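Local coordinates for 1-Cys peroxiredoxin (Vibrio vulnificus MO6-24/O, PDB 5K2I), which probably reduces hydrogen peroxide through a single reactive cysteine, as a 1-Cys peroxiredoxin of the thioredoxin clan, and is implicated in scavenging nitric oxide, at residues P41-P46 / K83-A88. Residues are numbered along the deposited sequence; the frame is centred on the assembly and turned at random.
Sequences PGAFTP and KAWGEA
Ala43 and Phe44 pack against one face of the Trp85 indole where a type II beta turn, Gly42 to Thr45, meets helix 79-88. In this thioredoxin-fold peroxiredoxin the turn belongs to the loop matching the PxxxTxxC family signature, expected to carry the peroxidatic cysteine. Trp85 leaves the helix with CG trans to the main-chain nitrogen (chi1 -171°), which sets that face against the turn. Ala43 CA sits over it in a CH-pi contact, 3.8 Å from the centroid of the six-membered ring, while Ala43 CB packs 3.6 Å from Trp85 CD2. Phe44 CG stands anti to the carbonyl carbon (chi1 -66°), which brings the phenyl ring toward the helix; the two side chains run antiparallel, each toward the other's backbone. The ring planes are inclined at 48°, and Trp85 CD1 lies over the centre of the phenyl face. Phe44 CE1 touches Ala88 CB at 3.9 Å, while CZ at the tip of the ring approaches Trp85 CA. Two donors close the turn on Gly42 O: Thr45 N, and Thr45 OG1 at 2.7 Å; Asn77 binds the Ala43 N-H. At the indole rim, a water donates to Thr45 O at 2.8 Å and accepts a weak bond from Trp85 NE1 at 3.2 Å.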
loop_
_atom_site.group_PDB
_atom_site.type_symbol
_atom_site.label_atom_id
_atom_site.label_comp_id
_atom_site.label_asym_id
_atom_site.label_seq_id
_atom_site.Cartn_x
_atom_site.Cartn_y
_atom_site.Cartn_z
ATOM N N PRO A 41 5.939 8.875 -2.041
ATOM C CA PRO A 41 6.176 8.765 -3.480
ATOM C C PRO A 41 5.688 9.977 -4.248
ATOM O O PRO A 41 6.107 10.195 -5.391
ATOM C CB PRO A 41 5.363 7.531 -3.885
ATOM C CG PRO A 41 5.136 6.775 -2.604
ATOM C CD PRO A 41 5.000 7.843 -1.562
ATOM N N GLY A 42 4.818 10.771 -3.635
ATOM C CA GLY A 42 4.371 11.982 -4.295
ATOM C C GLY A 42 3.451 12.801 -3.422
ATOM O O GLY A 42 2.639 12.254 -2.665
ATOM N N ALA A 43 3.584 14.118 -3.518
ATOM C CA ALA A 43 2.588 15.007 -2.938
ATOM C C ALA A 43 1.216 14.632 -3.490
ATOM O O ALA A 43 1.086 14.266 -4.654
ATOM C CB ALA A 43 2.913 16.461 -3.250
ATOM N N PHE A 44 0.205 14.710 -2.627
ATOM C CA PHE A 44 -1.201 14.419 -2.957
ATOM C C PHE A 44 -1.486 12.936 -3.241
ATOM O O PHE A 44 -2.630 12.583 -3.551
ATOM C CB PHE A 44 -1.696 15.273 -4.149
ATOM C CG PHE A 44 -1.753 16.756 -3.871
ATOM C CD1 PHE A 44 -2.826 17.310 -3.172
ATOM C CD2 PHE A 44 -0.738 17.600 -4.305
ATOM C CE1 PHE A 44 -2.880 18.682 -2.927
ATOM C CE2 PHE A 44 -0.794 18.976 -4.064
ATOM C CZ PHE A 44 -1.866 19.513 -3.372
ATOM N N THR A 45 -0.488 12.065 -3.143
ATOM C CA THR A 45 -0.741 10.638 -3.364
ATOM C C THR A 45 -1.197 9.970 -2.067
ATOM O O THR A 45 -0.937 10.464 -0.969
ATOM C CB THR A 45 0.502 9.877 -3.939
ATOM O OG1 THR A 45 1.537 9.788 -2.950
ATOM C CG2 THR A 45 1.004 10.542 -5.203
ATOM N N PRO A 46 -1.896 8.837 -2.185
ATOM C CA PRO A 46 -2.376 8.233 -0.942
ATOM C C PRO A 46 -1.295 7.408 -0.258
ATOM O O PRO A 46 -0.540 6.664 -0.898
ATOM C CB PRO A 46 -3.552 7.371 -1.400
ATOM C CG PRO A 46 -3.302 7.096 -2.836
ATOM C CD PRO A 46 -2.489 8.234 -3.390
ATOM N N LYS A 83 4.681 23.139 -1.859
ATOM C CA LYS A 83 4.045 24.237 -1.154
ATOM C C LYS A 83 2.523 24.091 -1.178
ATOM O O LYS A 83 1.870 24.251 -0.151
ATOM C CB LYS A 83 4.467 25.572 -1.767
ATOM C CG LYS A 83 3.843 26.784 -1.093
ATOM C CD LYS A 83 4.486 28.064 -1.612
ATOM C CE LYS A 83 3.933 29.285 -0.896
ATOM N NZ LYS A 83 2.488 29.441 -1.202
ATOM N N ALA A 84 1.974 23.745 -2.339
ATOM C CA ALA A 84 0.530 23.587 -2.474
ATOM C C ALA A 84 0.029 22.454 -1.588
ATOM O O ALA A 84 -1.035 22.545 -0.981
ATOM C CB ALA A 84 0.161 23.337 -3.912
ATOM N N TRP A 85 0.809 21.385 -1.495
ATOM C CA TRP A 85 0.397 20.226 -0.715
ATOM C C TRP A 85 0.384 20.540 0.777
ATOM O O TRP A 85 -0.556 20.174 1.497
ATOM C CB TRP A 85 1.327 19.050 -1.002
ATOM C CG TRP A 85 0.883 17.739 -0.411
ATOM C CD1 TRP A 85 -0.400 17.255 -0.323
ATOM C CD2 TRP A 85 1.728 16.742 0.167
ATOM N NE1 TRP A 85 -0.393 16.016 0.270
ATOM C CE2 TRP A 85 0.899 15.678 0.589
ATOM C CE3 TRP A 85 3.109 16.652 0.374
ATOM C CZ2 TRP A 85 1.406 14.526 1.207
ATOM C CZ3 TRP A 85 3.616 15.503 0.984
ATOM C CH2 TRP A 85 2.763 14.463 1.405
ATOM N N GLY A 86 1.421 21.230 1.247
ATOM C CA GLY A 86 1.440 21.672 2.634
ATOM C C GLY A 86 0.253 22.569 2.974
ATOM O O GLY A 86 -0.354 22.432 4.036
ATOM N N GLU A 87 -0.086 23.478 2.066
ATOM C CA GLU A 87 -1.237 24.364 2.275
ATOM C C GLU A 87 -2.550 23.572 2.327
ATOM O O GLU A 87 -3.386 23.816 3.201
ATOM C CB GLU A 87 -1.284 25.442 1.184
ATOM C CG GLU A 87 -0.209 26.502 1.371
ATOM C CD GLU A 87 0.028 27.351 0.137
ATOM O OE1 GLU A 87 -0.605 27.089 -0.907
ATOM O OE2 GLU A 87 0.860 28.281 0.220
ATOM N N ALA A 88 -2.717 22.611 1.418
ATOM C CA ALA A 88 -3.930 21.792 1.382
ATOM C C ALA A 88 -4.114 20.967 2.653
ATOM O O ALA A 88 -5.246 20.674 3.054
ATOM C CB ALA A 88 -3.906 20.877 0.169
HETATM O O HOH W 1 -1.563 13.019 0.050
#